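Local coordinates for protein salmonella typhimurium DB7155 bacteriophage DET7 tailspike (Bacteriophage, PDB 2V5I) that binds and hydrolyses O-antigen, probably that of Salmonella, as the trimeric receptor-binding tailspike of bacteriophage Det7, at residues Asn87-Glu92 and Arg169-Leu174; Ser191-Gly196 and Arg221-Ser226; Ala156-Arg161 and Ala176-Arg181; His185-Asp190 and Gly214-Gly219. All blocks are in the same frame, centred on the assembly; numbering follows the deposited sequence.

Interaction 1 of 4, residues Asn87-Glu92 and Arg169-Leu174; sequences NQPFME and RNAGGL
Phe90 lies flat on the backbone of Gly173, on neighbouring rungs of the parallel beta-helix of this P22-like tailspike. Gly173 CA sits 3.7 Å from the ring centroid, almost on the ring normal. With CG anti to the backbone N (chi1 -169°), the ring leans across to the next rung, where CZ meets Leu174 CG at 3.8 Å. Gly172 has no CB to push the ring away. This end is tight. Gly172 N bonds to Pro89 O and Leu174 N to Met91 O. The bond from Met91 N to Gly172 O is longer, 3.3 Å, and its donor stands above the carbonyl plane. Pro89 CG and Ala171 CB touch on the inner side, where Tyr178 covers both.

Side chains at the other end are looser, though Gln88 N bonds to Arg169 O at 2.8 Å. Asn87 and Arg169 run side by side, amide and guanidinium planes 51° apart, and Asn87 ND2 only brushes Arg169 CD. The Arg169 guanidinium is held by Glu167. Gln88 and Asn170 pack on the second subunit, where Gln88 NE2 bonds to Gly83 O; Arg169 packs on Asn170 of the third. A water accepts from Asn87 ND2 at 2.8 Å and from Asn170 ND2 at 2.9 Å.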
loop_
_atom_site.group_PDB
_atom_site.type_symbol
_atom_site.label_atom_id
_atom_site.label_comp_id
_atom_site.label_asym_id
_atom_site.label_seq_id
_atom_site.Cartn_x
_atom_site.Cartn_y
_atom_site.Cartn_z
ATOM N N ASN A 87 -19.932 -7.176 -25.025
ATOM C CA ASN A 87 -20.264 -7.666 -23.683
ATOM C C ASN A 87 -20.276 -9.176 -23.624
ATOM O O ASN A 87 -20.985 -9.846 -24.383
ATOM C CB ASN A 87 -21.670 -7.162 -23.277
ATOM C CG ASN A 87 -21.714 -5.663 -23.080
ATOM O OD1 ASN A 87 -22.487 -4.909 -23.740
ATOM N ND2 ASN A 87 -20.887 -5.206 -22.191
ATOM N N GLN A 88 -19.524 -9.727 -22.668
ATOM C CA GLN A 88 -19.542 -11.151 -22.343
ATOM C C GLN A 88 -19.201 -12.119 -23.481
ATOM O O GLN A 88 -19.781 -13.209 -23.586
ATOM C CB GLN A 88 -20.876 -11.582 -21.635
ATOM C CG GLN A 88 -21.152 -10.938 -20.295
ATOM C CD GLN A 88 -22.566 -11.244 -19.748
ATOM O OE1 GLN A 88 -23.529 -10.530 -20.037
ATOM N NE2 GLN A 88 -22.679 -12.280 -18.955
ATOM N N PRO A 89 -18.205 -11.752 -24.333
ATOM C CA PRO A 89 -17.819 -12.702 -25.351
ATOM C C PRO A 89 -17.216 -13.941 -24.682
ATOM O O PRO A 89 -16.675 -13.884 -23.565
ATOM C CB PRO A 89 -16.781 -11.955 -26.179
ATOM C CG PRO A 89 -16.167 -11.023 -25.203
ATOM C CD PRO A 89 -17.316 -10.601 -24.307
ATOM N N PHE A 90 -17.319 -15.089 -25.357
ATOM C CA PHE A 90 -16.695 -16.306 -24.856
ATOM C C PHE A 90 -16.068 -17.031 -26.074
ATOM O O PHE A 90 -16.811 -17.498 -26.971
ATOM C CB PHE A 90 -17.741 -17.213 -24.169
ATOM C CG PHE A 90 -17.163 -18.358 -23.391
ATOM C CD1 PHE A 90 -16.765 -19.532 -24.026
ATOM C CD2 PHE A 90 -17.011 -18.274 -22.022
ATOM C CE1 PHE A 90 -16.233 -20.622 -23.298
ATOM C CE2 PHE A 90 -16.460 -19.320 -21.289
ATOM C CZ PHE A 90 -16.083 -20.515 -21.932
ATOM N N MET A 91 -14.716 -17.115 -26.124
ATOM C CA MET A 91 -13.983 -17.799 -27.191
ATOM C C MET A 91 -13.611 -19.204 -26.733
ATOM O O MET A 91 -13.052 -19.358 -25.641
ATOM C CB MET A 91 -12.715 -17.002 -27.484
ATOM C CG MET A 91 -12.977 -15.618 -27.887
ATOM S SD MET A 91 -14.035 -15.348 -29.318
ATOM C CE MET A 91 -13.150 -16.210 -30.592
ATOM N N GLU A 92 -13.967 -20.245 -27.510
ATOM C CA GLU A 92 -13.634 -21.634 -27.128
ATOM C C GLU A 92 -13.027 -22.357 -28.322
ATOM O O GLU A 92 -13.518 -22.241 -29.454
ATOM C CB GLU A 92 -14.884 -22.354 -26.646
ATOM C CG GLU A 92 -14.653 -23.858 -26.405
ATOM C CD GLU A 92 -15.804 -24.550 -25.746
ATOM O OE1 GLU A 92 -16.695 -23.900 -25.148
ATOM O OE2 GLU A 92 -15.798 -25.807 -25.788
ATOM N N ARG A 169 -15.967 -6.273 -22.364
ATOM C CA ARG A 169 -16.309 -6.356 -20.959
ATOM C C ARG A 169 -16.675 -7.784 -20.579
ATOM O O ARG A 169 -17.407 -8.457 -21.326
ATOM C CB ARG A 169 -17.507 -5.445 -20.664
ATOM C CG ARG A 169 -17.228 -3.949 -20.946
ATOM C CD ARG A 169 -18.447 -3.079 -20.688
ATOM N NE ARG A 169 -18.168 -1.700 -21.116
ATOM C CZ ARG A 169 -19.098 -0.784 -21.392
ATOM N NH1 ARG A 169 -20.397 -1.072 -21.289
ATOM N NH2 ARG A 169 -18.717 0.420 -21.783
ATOM N N ASN A 170 -16.183 -8.253 -19.436
ATOM C CA ASN A 170 -16.593 -9.596 -18.894
ATOM C C ASN A 170 -16.334 -10.756 -19.859
ATOM O O ASN A 170 -17.138 -11.713 -19.976
ATOM C CB ASN A 170 -18.066 -9.502 -18.464
ATOM C CG ASN A 170 -18.301 -8.422 -17.438
ATOM O OD1 ASN A 170 -17.785 -8.508 -16.322
ATOM N ND2 ASN A 170 -19.078 -7.413 -17.784
ATOM N N ALA A 171 -15.169 -10.675 -20.510
ATOM C CA ALA A 171 -14.732 -11.732 -21.474
ATOM C C ALA A 171 -14.444 -13.036 -20.775
ATOM O O ALA A 171 -13.962 -13.093 -19.650
ATOM C CB ALA A 171 -13.509 -11.303 -22.255
ATOM N N GLY A 172 -14.766 -14.124 -21.475
ATOM C CA GLY A 172 -14.381 -15.448 -21.034
ATOM C C GLY A 172 -13.806 -16.299 -22.145
ATOM O O GLY A 172 -13.651 -15.908 -23.300
ATOM N N GLY A 173 -13.463 -17.522 -21.770
ATOM C CA GLY A 173 -13.035 -18.497 -22.774
ATOM C C GLY A 173 -12.347 -19.720 -22.263
ATOM O O GLY A 173 -12.073 -19.862 -21.043
ATOM N N LEU A 174 -12.167 -20.658 -23.212
ATOM C CA LEU A 174 -11.430 -21.903 -23.021
ATOM C C LEU A 174 -10.458 -22.063 -24.164
ATOM O O LEU A 174 -10.860 -22.151 -25.332
ATOM C CB LEU A 174 -12.409 -23.098 -23.048
ATOM C CG LEU A 174 -13.375 -23.210 -21.847
ATOM C CD1 LEU A 174 -14.376 -24.342 -22.073
ATOM C CD2 LEU A 174 -12.656 -23.474 -20.600
HETATM O O HOH W 1 -20.618 -7.168 -20.193
#

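Interaction 2 of 4, residues Ser191-Gly196 and Arg221-Ser226; sequences SDSIIG and RVHYGS
Ser193 and Ile195 meet the Arg221-His223 pair on successive rungs of the right-handed parallel beta-helix. Backbone bonds join the strands, most regularly from Ile194 O onward. Arg221 N donates to Ser191 O, His223 N to Ile194 O, and Gly196 N to His223 O, the last at 2.8 Å and nearly straight (170°). Ile194 N reaches Arg221 O only weakly. At the far end a water joins Gly196 O to Gly225 N.

The polar side chains centre on the imidazole. Arg221 bends at chi3 (56°) and comes back over its own strand. NE and NH2 both donate to His223 NE2, the NH2 bond being shorter at 2.9 Å. NE2 thus accepts from two donors, which probably keeps that nitrogen unprotonated. Ser193 OG lies at the edge of the guanidinium, with a weak bond from NE. Arg221 NH2 also bonds to Ser240 O of the second subunit, so the cluster lies at the trimer interface.

Apolar contacts occupy both faces of the sheet. Ile194 CD1 runs beside Val222 CG1; Ile201 lies against Ile194 and Ile202 against Val222. On the side of His223, Ile195 CD1 packs against His223 CB at 3.6 Å and approaches the edge of the Tyr224 ring. Ser193 CB covers one face of the imidazole, 4.0 Å from its centroid and offset toward the rim.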
loop_
_atom_site.group_PDB
_atom_site.type_symbol
_atom_site.label_atom_id
_atom_site.label_comp_id
_atom_site.label_asym_id
_atom_site.label_seq_id
_atom_site.Cartn_x
_atom_site.Cartn_y
_atom_site.Cartn_z
ATOM N N SER A 191 -12.336 -9.167 -16.981
ATOM C CA SER A 191 -12.251 -10.521 -17.547
ATOM C C SER A 191 -12.617 -11.577 -16.535
ATOM O O SER A 191 -12.234 -11.519 -15.380
ATOM C CB SER A 191 -10.838 -10.762 -18.041
ATOM O OG SER A 191 -10.552 -9.834 -19.129
ATOM N N ASP A 192 -13.370 -12.557 -17.007
ATOM C CA ASP A 192 -14.006 -13.552 -16.173
ATOM C C ASP A 192 -13.245 -14.873 -16.157
ATOM O O ASP A 192 -13.763 -15.919 -16.579
ATOM C CB ASP A 192 -15.400 -13.779 -16.725
ATOM C CG ASP A 192 -16.233 -14.618 -15.814
ATOM O OD1 ASP A 192 -15.884 -14.725 -14.605
ATOM O OD2 ASP A 192 -17.266 -15.167 -16.305
ATOM N N SER A 193 -11.995 -14.830 -15.686
ATOM C CA SER A 193 -11.156 -16.039 -15.536
ATOM C C SER A 193 -11.013 -16.765 -16.864
ATOM O O SER A 193 -11.314 -17.963 -17.015
ATOM C CB SER A 193 -11.685 -16.971 -14.430
ATOM O OG SER A 193 -11.567 -16.286 -13.187
ATOM N N ILE A 194 -10.606 -16.003 -17.866
ATOM C CA ILE A 194 -10.380 -16.519 -19.198
ATOM C C ILE A 194 -9.318 -17.620 -19.101
ATOM O O ILE A 194 -8.235 -17.385 -18.565
ATOM C CB ILE A 194 -9.865 -15.434 -20.130
ATOM C CG1 ILE A 194 -10.844 -14.266 -20.257
ATOM C CG2 ILE A 194 -9.605 -16.016 -21.540
ATOM C CD1 ILE A 194 -10.236 -12.993 -20.884
ATOM N N ILE A 195 -9.611 -18.831 -19.612
ATOM C CA ILE A 195 -8.600 -19.849 -19.679
ATOM C C ILE A 195 -7.859 -19.691 -21.013
ATOM O O ILE A 195 -8.428 -19.875 -22.099
ATOM C CB ILE A 195 -9.189 -21.295 -19.635
ATOM C CG1 ILE A 195 -10.031 -21.551 -18.402
ATOM C CG2 ILE A 195 -8.094 -22.323 -19.758
ATOM C CD1 ILE A 195 -9.445 -21.131 -17.218
ATOM N N GLY A 196 -6.575 -19.327 -20.936
ATOM C CA GLY A 196 -5.746 -19.171 -22.123
ATOM C C GLY A 196 -5.430 -20.404 -22.943
ATOM O O GLY A 196 -5.530 -21.492 -22.449
ATOM N N ARG A 221 -9.554 -11.339 -14.228
ATOM C CA ARG A 221 -8.552 -12.376 -14.091
ATOM C C ARG A 221 -8.416 -13.201 -15.354
ATOM O O ARG A 221 -9.362 -13.365 -16.132
ATOM C CB ARG A 221 -9.033 -13.413 -13.053
ATOM C CG ARG A 221 -9.619 -12.976 -11.799
ATOM C CD ARG A 221 -10.422 -14.123 -11.100
ATOM N NE ARG A 221 -9.582 -15.295 -10.898
ATOM C CZ ARG A 221 -8.741 -15.485 -9.878
ATOM N NH1 ARG A 221 -8.546 -14.534 -8.959
ATOM N NH2 ARG A 221 -7.981 -16.586 -9.835
ATOM N N VAL A 222 -7.201 -13.720 -15.524
ATOM C CA VAL A 222 -6.864 -14.698 -16.545
ATOM C C VAL A 222 -6.107 -15.888 -15.931
ATOM O O VAL A 222 -5.430 -15.740 -14.955
ATOM C CB VAL A 222 -6.073 -14.064 -17.696
ATOM C CG1 VAL A 222 -6.884 -12.946 -18.361
ATOM C CG2 VAL A 222 -4.753 -13.524 -17.267
ATOM N N HIS A 223 -6.325 -17.075 -16.525
ATOM C CA HIS A 223 -5.790 -18.361 -16.022
ATOM C C HIS A 223 -5.063 -19.151 -17.135
ATOM O O HIS A 223 -5.492 -19.142 -18.315
ATOM C CB HIS A 223 -6.913 -19.278 -15.539
ATOM C CG HIS A 223 -7.613 -18.852 -14.284
ATOM N ND1 HIS A 223 -8.505 -19.680 -13.649
ATOM C CD2 HIS A 223 -7.539 -17.716 -13.529
ATOM C CE1 HIS A 223 -8.966 -19.081 -12.556
ATOM N NE2 HIS A 223 -8.381 -17.896 -12.445
ATOM N N TYR A 224 -3.965 -19.807 -16.748
ATOM C CA TYR A 224 -3.218 -20.703 -17.639
ATOM C C TYR A 224 -2.729 -19.936 -18.898
ATOM O O TYR A 224 -2.226 -18.805 -18.752
ATOM C CB TYR A 224 -4.062 -21.983 -17.952
ATOM C CG TYR A 224 -4.280 -22.832 -16.719
ATOM C CD1 TYR A 224 -3.248 -23.472 -16.125
ATOM C CD2 TYR A 224 -5.566 -22.989 -16.152
ATOM C CE1 TYR A 224 -3.436 -24.271 -14.968
ATOM C CE2 TYR A 224 -5.758 -23.767 -15.027
ATOM C CZ TYR A 224 -4.716 -24.367 -14.431
ATOM O OH TYR A 224 -4.896 -25.124 -13.277
ATOM N N GLY A 225 -2.809 -20.535 -20.078
ATOM C CA GLY A 225 -2.183 -19.986 -21.283
ATOM C C GLY A 225 -0.739 -20.496 -21.365
ATOM O O GLY A 225 -0.049 -20.704 -20.365
ATOM N N SER A 226 -0.266 -20.702 -22.580
ATOM C CA SER A 226 1.108 -21.159 -22.764
ATOM C C SER A 226 2.088 -19.970 -22.742
ATOM O O SER A 226 3.328 -20.189 -22.634
ATOM C CB SER A 226 1.263 -21.794 -24.125
ATOM O OG SER A 226 0.444 -22.929 -24.298
HETATM O O HOH W 2 -3.534 -23.095 -21.415
#

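Interaction 3 of 4, residues Ala156-Arg161 and Ala176-Arg181; sequences ATLDIR and AAYLFR
Asp159 holds CG anti to its backbone nitrogen (chi1 -179°), which swings the carboxylate toward Arg181 on the next strand. Arg181 takes the other common position, CG beside the backbone N (chi1 -70°), and then runs extended to NE. The two side chains cross, and Arg181 NE donates to Asp159 OD2 at 2.9 Å. The bond is nearly straight at 172°. It enters on the syn side, somewhat out of the carboxylate plane. Arg161, from the same strand as Asp159, grips the carboxylate side-on from above: NE meets OD1 and NH2 meets OD2 at 2.8 Å. The two arginines reach OD2 from opposite faces of the carboxylate. Their guanidinium planes are nearly perpendicular, and the shared acid lies between the charges. A water that donates to OD2 and accepts from Arg181 NH2 closes a further link. Leu179 CD2 lies over one face of the Arg181 guanidinium, and Glu205 pairs with Arg181 NH1.

Next to this network, Thr157 CG2 rests on Leu179 CB at 3.8 Å. The opposite face of the sheet is apolar. Leu158 CB and CD2 lie against the CD2-CE2 side of Tyr178, and Ile160 CD1 meets Phe180 CE2 at 3.9 Å. Phe180 also stacks on Phe204 of the next rung. The Tyr178 hydroxyl bonds to Gly172 O across the interior.

Five backbone hydrogen bonds keep the strands in parallel register. In-register parallel strands, apolar on the inner face and with a salt-bridge network on the other, are in keeping with the parallel beta-helix of P22-type tailspikes.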
loop_
_atom_site.group_PDB
_atom_site.type_symbol
_atom_site.label_atom_id
_atom_site.label_comp_id
_atom_site.label_asym_id
_atom_site.label_seq_id
_atom_site.Cartn_x
_atom_site.Cartn_y
_atom_site.Cartn_z
ATOM N N ALA A 156 -8.543 -20.256 -29.720
ATOM C CA ALA A 156 -9.626 -19.496 -30.366
ATOM C C ALA A 156 -9.352 -18.007 -30.121
ATOM O O ALA A 156 -9.498 -17.570 -29.011
ATOM C CB ALA A 156 -10.965 -19.818 -29.767
ATOM N N THR A 157 -9.009 -17.289 -31.177
ATOM C CA THR A 157 -8.560 -15.896 -31.055
ATOM C C THR A 157 -9.626 -14.948 -31.601
ATOM O O THR A 157 -10.036 -15.072 -32.760
ATOM C CB THR A 157 -7.239 -15.656 -31.798
ATOM O OG1 THR A 157 -6.225 -16.503 -31.254
ATOM C CG2 THR A 157 -6.801 -14.155 -31.653
ATOM N N LEU A 158 -10.010 -13.976 -30.770
ATOM C CA LEU A 158 -10.750 -12.798 -31.262
ATOM C C LEU A 158 -9.741 -11.726 -31.641
ATOM O O LEU A 158 -9.043 -11.215 -30.788
ATOM C CB LEU A 158 -11.771 -12.252 -30.256
ATOM C CG LEU A 158 -12.689 -11.189 -30.853
ATOM C CD1 LEU A 158 -13.506 -11.725 -31.995
ATOM C CD2 LEU A 158 -13.581 -10.695 -29.753
ATOM N N ASP A 159 -9.668 -11.389 -32.931
ATOM C CA ASP A 159 -8.611 -10.525 -33.511
ATOM C C ASP A 159 -9.320 -9.242 -33.960
ATOM O O ASP A 159 -9.978 -9.216 -34.995
ATOM C CB ASP A 159 -7.910 -11.291 -34.659
ATOM C CG ASP A 159 -6.783 -10.533 -35.319
ATOM O OD1 ASP A 159 -6.748 -9.286 -35.226
ATOM O OD2 ASP A 159 -5.912 -11.225 -35.946
ATOM N N ILE A 160 -9.155 -8.172 -33.186
ATOM C CA ILE A 160 -9.759 -6.865 -33.494
ATOM C C ILE A 160 -8.698 -5.984 -34.138
ATOM O O ILE A 160 -7.610 -5.813 -33.605
ATOM C CB ILE A 160 -10.340 -6.255 -32.221
ATOM C CG1 ILE A 160 -11.534 -7.129 -31.760
ATOM C CG2 ILE A 160 -10.772 -4.815 -32.496
ATOM C CD1 ILE A 160 -12.117 -6.697 -30.521
ATOM N N ARG A 161 -8.987 -5.471 -35.345
ATOM C CA ARG A 161 -7.969 -4.828 -36.174
ATOM C C ARG A 161 -8.231 -3.341 -36.410
ATOM O O ARG A 161 -9.352 -2.939 -36.713
ATOM C CB ARG A 161 -7.914 -5.540 -37.534
ATOM C CG ARG A 161 -7.387 -6.894 -37.356
ATOM C CD ARG A 161 -7.014 -7.555 -38.578
ATOM N NE ARG A 161 -6.514 -8.867 -38.252
ATOM C CZ ARG A 161 -6.129 -9.766 -39.154
ATOM N NH1 ARG A 161 -6.180 -9.457 -40.453
ATOM N NH2 ARG A 161 -5.698 -10.968 -38.754
ATOM N N ALA A 176 -8.416 -19.665 -25.078
ATOM C CA ALA A 176 -8.822 -18.439 -25.744
ATOM C C ALA A 176 -7.706 -17.409 -25.807
ATOM O O ALA A 176 -6.774 -17.446 -25.016
ATOM C CB ALA A 176 -10.009 -17.817 -24.989
ATOM N N ALA A 177 -7.791 -16.547 -26.822
ATOM C CA ALA A 177 -6.967 -15.327 -26.888
ATOM C C ALA A 177 -7.769 -14.137 -27.392
ATOM O O ALA A 177 -8.619 -14.281 -28.217
ATOM C CB ALA A 177 -5.790 -15.541 -27.773
ATOM N N TYR A 178 -7.454 -12.936 -26.853
ATOM C CA TYR A 178 -7.992 -11.712 -27.322
ATOM C C TYR A 178 -6.824 -10.869 -27.803
ATOM O O TYR A 178 -5.874 -10.632 -27.070
ATOM C CB TYR A 178 -8.741 -11.014 -26.166
ATOM C CG TYR A 178 -10.011 -11.759 -25.809
ATOM C CD1 TYR A 178 -10.004 -12.825 -24.873
ATOM C CD2 TYR A 178 -11.224 -11.431 -26.421
ATOM C CE1 TYR A 178 -11.181 -13.530 -24.605
ATOM C CE2 TYR A 178 -12.394 -12.140 -26.151
ATOM C CZ TYR A 178 -12.363 -13.161 -25.221
ATOM O OH TYR A 178 -13.568 -13.808 -24.985
ATOM N N LEU A 179 -6.866 -10.463 -29.072
ATOM C CA LEU A 179 -5.724 -9.839 -29.730
ATOM C C LEU A 179 -6.206 -8.573 -30.386
ATOM O O LEU A 179 -7.183 -8.603 -31.114
ATOM C CB LEU A 179 -5.175 -10.793 -30.795
ATOM C CG LEU A 179 -4.157 -10.217 -31.775
ATOM C CD1 LEU A 179 -2.939 -9.675 -31.056
ATOM C CD2 LEU A 179 -3.794 -11.292 -32.741
ATOM N N PHE A 180 -5.571 -7.441 -30.069
ATOM C CA PHE A 180 -5.849 -6.165 -30.699
ATOM C C PHE A 180 -4.641 -5.807 -31.553
ATOM O O PHE A 180 -3.541 -5.602 -31.007
ATOM C CB PHE A 180 -6.047 -5.103 -29.621
ATOM C CG PHE A 180 -7.342 -5.251 -28.852
ATOM C CD1 PHE A 180 -7.421 -6.146 -27.781
ATOM C CD2 PHE A 180 -8.418 -4.484 -29.163
ATOM C CE1 PHE A 180 -8.633 -6.292 -27.103
ATOM C CE2 PHE A 180 -9.572 -4.566 -28.467
ATOM C CZ PHE A 180 -9.673 -5.447 -27.433
ATOM N N ARG A 181 -4.835 -5.626 -32.870
ATOM C CA ARG A 181 -3.737 -5.322 -33.778
ATOM C C ARG A 181 -3.922 -3.877 -34.261
ATOM O O ARG A 181 -5.000 -3.525 -34.782
ATOM C CB ARG A 181 -3.810 -6.220 -35.013
ATOM C CG ARG A 181 -3.488 -7.661 -34.788
ATOM C CD ARG A 181 -3.519 -8.324 -36.138
ATOM N NE ARG A 181 -3.382 -9.774 -36.076
ATOM C CZ ARG A 181 -2.206 -10.393 -35.996
ATOM N NH1 ARG A 181 -1.093 -9.683 -35.872
ATOM N NH2 ARG A 181 -2.150 -11.721 -35.960
HETATM O O HOH W 3 -4.534 -13.492 -35.835
#

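Interaction 4 of 4, residues His185-Asp190 and Gly214-Gly219; sequences HCKVID and GNYVIG
Asn215 reaches back to the turn before strand 187-196 of the preceding rung, where its amide oxygen takes up Cys186 N. Its CB lies 3.9 Å from Cys186 O. CG is directed beside the backbone nitrogen (chi1 -66°), which brings OD1 in front of Cys186 N. OD1 accepts from Cys186 N at 3.1 Å, with the donor in the carbonyl plane and the N-H well aimed (167°). His185 N is almost as near, but its angle is too poor for a bond. ND2 donates to Asn235 OD1 and to Cys183 O. The amide is thus held at both tips, and its rotation is fixed.

Beyond the turn the strands run in parallel register. Tyr216 N bonds to Cys186 O, Val188 N to Tyr216 O, Ile218 N to Val188 O and Asp190 N to Ile218 O. Lys187 and Tyr216 lie side by side; Lys187 CG is 4.1 Å from Tyr216 CB. Lys187 bends at chi4, and NZ donates at 3.1 Å to a water that also bonds to Gly214 O. NZ forms a salt bridge with Asp192 of the third subunit. On the other face, Val217 CG1 packs 3.6 Å from Val188 O, near Ile202 and Phe204. Gly214 leaves room for His185, whose CD2 comes within 3.8 Å of its CA. Asn215, bonded to the turn of the rung before and to Asn235, recalls the asparagine stacking at turns of other parallel beta-helices.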
loop_
_atom_site.group_PDB
_atom_site.type_symbol
_atom_site.label_atom_id
_atom_site.label_comp_id
_atom_site.label_asym_id
_atom_site.label_seq_id
_atom_site.Cartn_x
_atom_site.Cartn_y
_atom_site.Cartn_z
ATOM N N HIS A 185 -6.627 3.295 -27.551
ATOM C CA HIS A 185 -7.709 3.562 -26.617
ATOM C C HIS A 185 -8.706 2.424 -26.449
ATOM O O HIS A 185 -9.883 2.699 -26.189
ATOM C CB HIS A 185 -8.399 4.856 -27.035
ATOM C CG HIS A 185 -7.504 6.034 -26.876
ATOM N ND1 HIS A 185 -6.905 6.659 -27.947
ATOM C CD2 HIS A 185 -7.023 6.641 -25.764
ATOM C CE1 HIS A 185 -6.115 7.623 -27.497
ATOM N NE2 HIS A 185 -6.175 7.638 -26.183
ATOM N N CYS A 186 -8.220 1.195 -26.543
ATOM C CA CYS A 186 -9.049 -0.003 -26.394
ATOM C C CYS A 186 -8.833 -0.597 -25.000
ATOM O O CYS A 186 -7.764 -0.495 -24.437
ATOM C CB CYS A 186 -8.806 -1.052 -27.494
ATOM S SG CYS A 186 -9.365 -0.434 -29.140
ATOM N N LYS A 187 -9.886 -1.176 -24.439
ATOM C CA LYS A 187 -9.791 -1.713 -23.082
ATOM C C LYS A 187 -10.428 -3.075 -22.964
ATOM O O LYS A 187 -11.471 -3.314 -23.594
ATOM C CB LYS A 187 -10.445 -0.743 -22.125
ATOM C CG LYS A 187 -9.807 0.665 -22.076
ATOM C CD LYS A 187 -10.569 1.608 -21.174
ATOM C CE LYS A 187 -10.314 3.116 -21.544
ATOM N NZ LYS A 187 -10.688 3.615 -22.982
ATOM N N VAL A 188 -9.858 -3.923 -22.091
ATOM C CA VAL A 188 -10.421 -5.207 -21.774
ATOM C C VAL A 188 -10.693 -5.161 -20.277
ATOM O O VAL A 188 -9.775 -5.081 -19.480
ATOM C CB VAL A 188 -9.479 -6.372 -22.148
ATOM C CG1 VAL A 188 -10.100 -7.712 -21.755
ATOM C CG2 VAL A 188 -9.203 -6.326 -23.672
ATOM N N ILE A 189 -11.983 -5.133 -19.917
ATOM C CA ILE A 189 -12.423 -4.845 -18.586
ATOM C C ILE A 189 -13.083 -6.071 -17.919
ATOM O O ILE A 189 -13.901 -6.791 -18.546
ATOM C CB ILE A 189 -13.468 -3.680 -18.607
ATOM C CG1 ILE A 189 -12.830 -2.395 -19.156
ATOM C CG2 ILE A 189 -14.078 -3.470 -17.243
ATOM C CD1 ILE A 189 -13.864 -1.446 -19.728
ATOM N N ASP A 190 -12.753 -6.302 -16.638
ATOM C CA ASP A 190 -13.405 -7.333 -15.805
ATOM C C ASP A 190 -13.482 -8.736 -16.428
ATOM O O ASP A 190 -14.486 -9.449 -16.297
ATOM C CB ASP A 190 -14.805 -6.858 -15.395
ATOM C CG ASP A 190 -14.764 -5.558 -14.581
ATOM O OD1 ASP A 190 -13.735 -5.280 -13.916
ATOM O OD2 ASP A 190 -15.771 -4.791 -14.648
ATOM N N GLY A 214 -3.179 4.279 -24.893
ATOM C CA GLY A 214 -4.484 4.243 -24.278
ATOM C C GLY A 214 -5.071 2.827 -24.151
ATOM O O GLY A 214 -6.270 2.676 -23.850
ATOM N N ASN A 215 -4.237 1.810 -24.358
ATOM C CA ASN A 215 -4.733 0.429 -24.323
ATOM C C ASN A 215 -4.507 -0.164 -22.932
ATOM O O ASN A 215 -3.379 -0.100 -22.400
ATOM C CB ASN A 215 -3.949 -0.440 -25.352
ATOM C CG ASN A 215 -4.222 -0.023 -26.805
ATOM O OD1 ASN A 215 -5.333 0.392 -27.136
ATOM N ND2 ASN A 215 -3.214 -0.121 -27.659
ATOM N N TYR A 216 -5.592 -0.714 -22.364
ATOM C CA TYR A 216 -5.561 -1.214 -20.999
ATOM C C TYR A 216 -6.253 -2.529 -20.818
ATOM O O TYR A 216 -7.195 -2.857 -21.558
ATOM C CB TYR A 216 -6.361 -0.294 -20.060
ATOM C CG TYR A 216 -5.840 1.069 -19.758
ATOM C CD1 TYR A 216 -6.127 2.113 -20.605
ATOM C CD2 TYR A 216 -5.068 1.281 -18.649
ATOM C CE1 TYR A 216 -5.661 3.444 -20.312
ATOM C CE2 TYR A 216 -4.572 2.606 -18.352
ATOM C CZ TYR A 216 -4.901 3.640 -19.214
ATOM O OH TYR A 216 -4.435 4.930 -18.895
ATOM N N VAL A 217 -5.853 -3.216 -19.728
ATOM C CA VAL A 217 -6.585 -4.325 -19.111
ATOM C C VAL A 217 -6.875 -3.840 -17.693
ATOM O O VAL A 217 -5.968 -3.395 -16.983
ATOM C CB VAL A 217 -5.818 -5.677 -19.122
ATOM C CG1 VAL A 217 -6.730 -6.749 -18.617
ATOM C CG2 VAL A 217 -5.307 -5.973 -20.574
ATOM N N ILE A 218 -8.180 -3.740 -17.373
ATOM C CA ILE A 218 -8.655 -3.194 -16.091
ATOM C C ILE A 218 -9.548 -4.242 -15.390
ATOM O O ILE A 218 -10.571 -4.642 -15.944
ATOM C CB ILE A 218 -9.321 -1.855 -16.198
ATOM C CG1 ILE A 218 -8.404 -0.865 -16.926
ATOM C CG2 ILE A 218 -9.592 -1.287 -14.804
ATOM C CD1 ILE A 218 -9.153 0.465 -17.270
ATOM N N GLY A 219 -9.159 -4.663 -14.215
ATOM C CA GLY A 219 -9.916 -5.610 -13.448
ATOM C C GLY A 219 -9.900 -7.034 -13.992
ATOM O O GLY A 219 -9.307 -7.307 -15.038
HETATM O O HOH W 4 -7.854 4.861 -23.090
HETATM O O HOH W 5 -9.826 -7.534 -17.724
#

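All four contacts join strands of successive rungs of one beta-helix. Interactions 1, 2 and 4 use the faces linked through strand 187-196, which carries segments of both 2 and 4. Interaction 3 belongs to the other long parallel sheet. Its Tyr178 and Phe180 face inward onto interactions 1 and 4, so the apolar core is shared. Interactions 2 and 3 are mostly buried, 1 and 4 only partly. Polar chemistry varies with place: a salt-bridge network within one subunit in 3, an arginine-histidine pair at the subunit interface in 2, water and amide links in 1 and 4. Interaction 3 touches no other chain, whereas 1, 2 and 4 do.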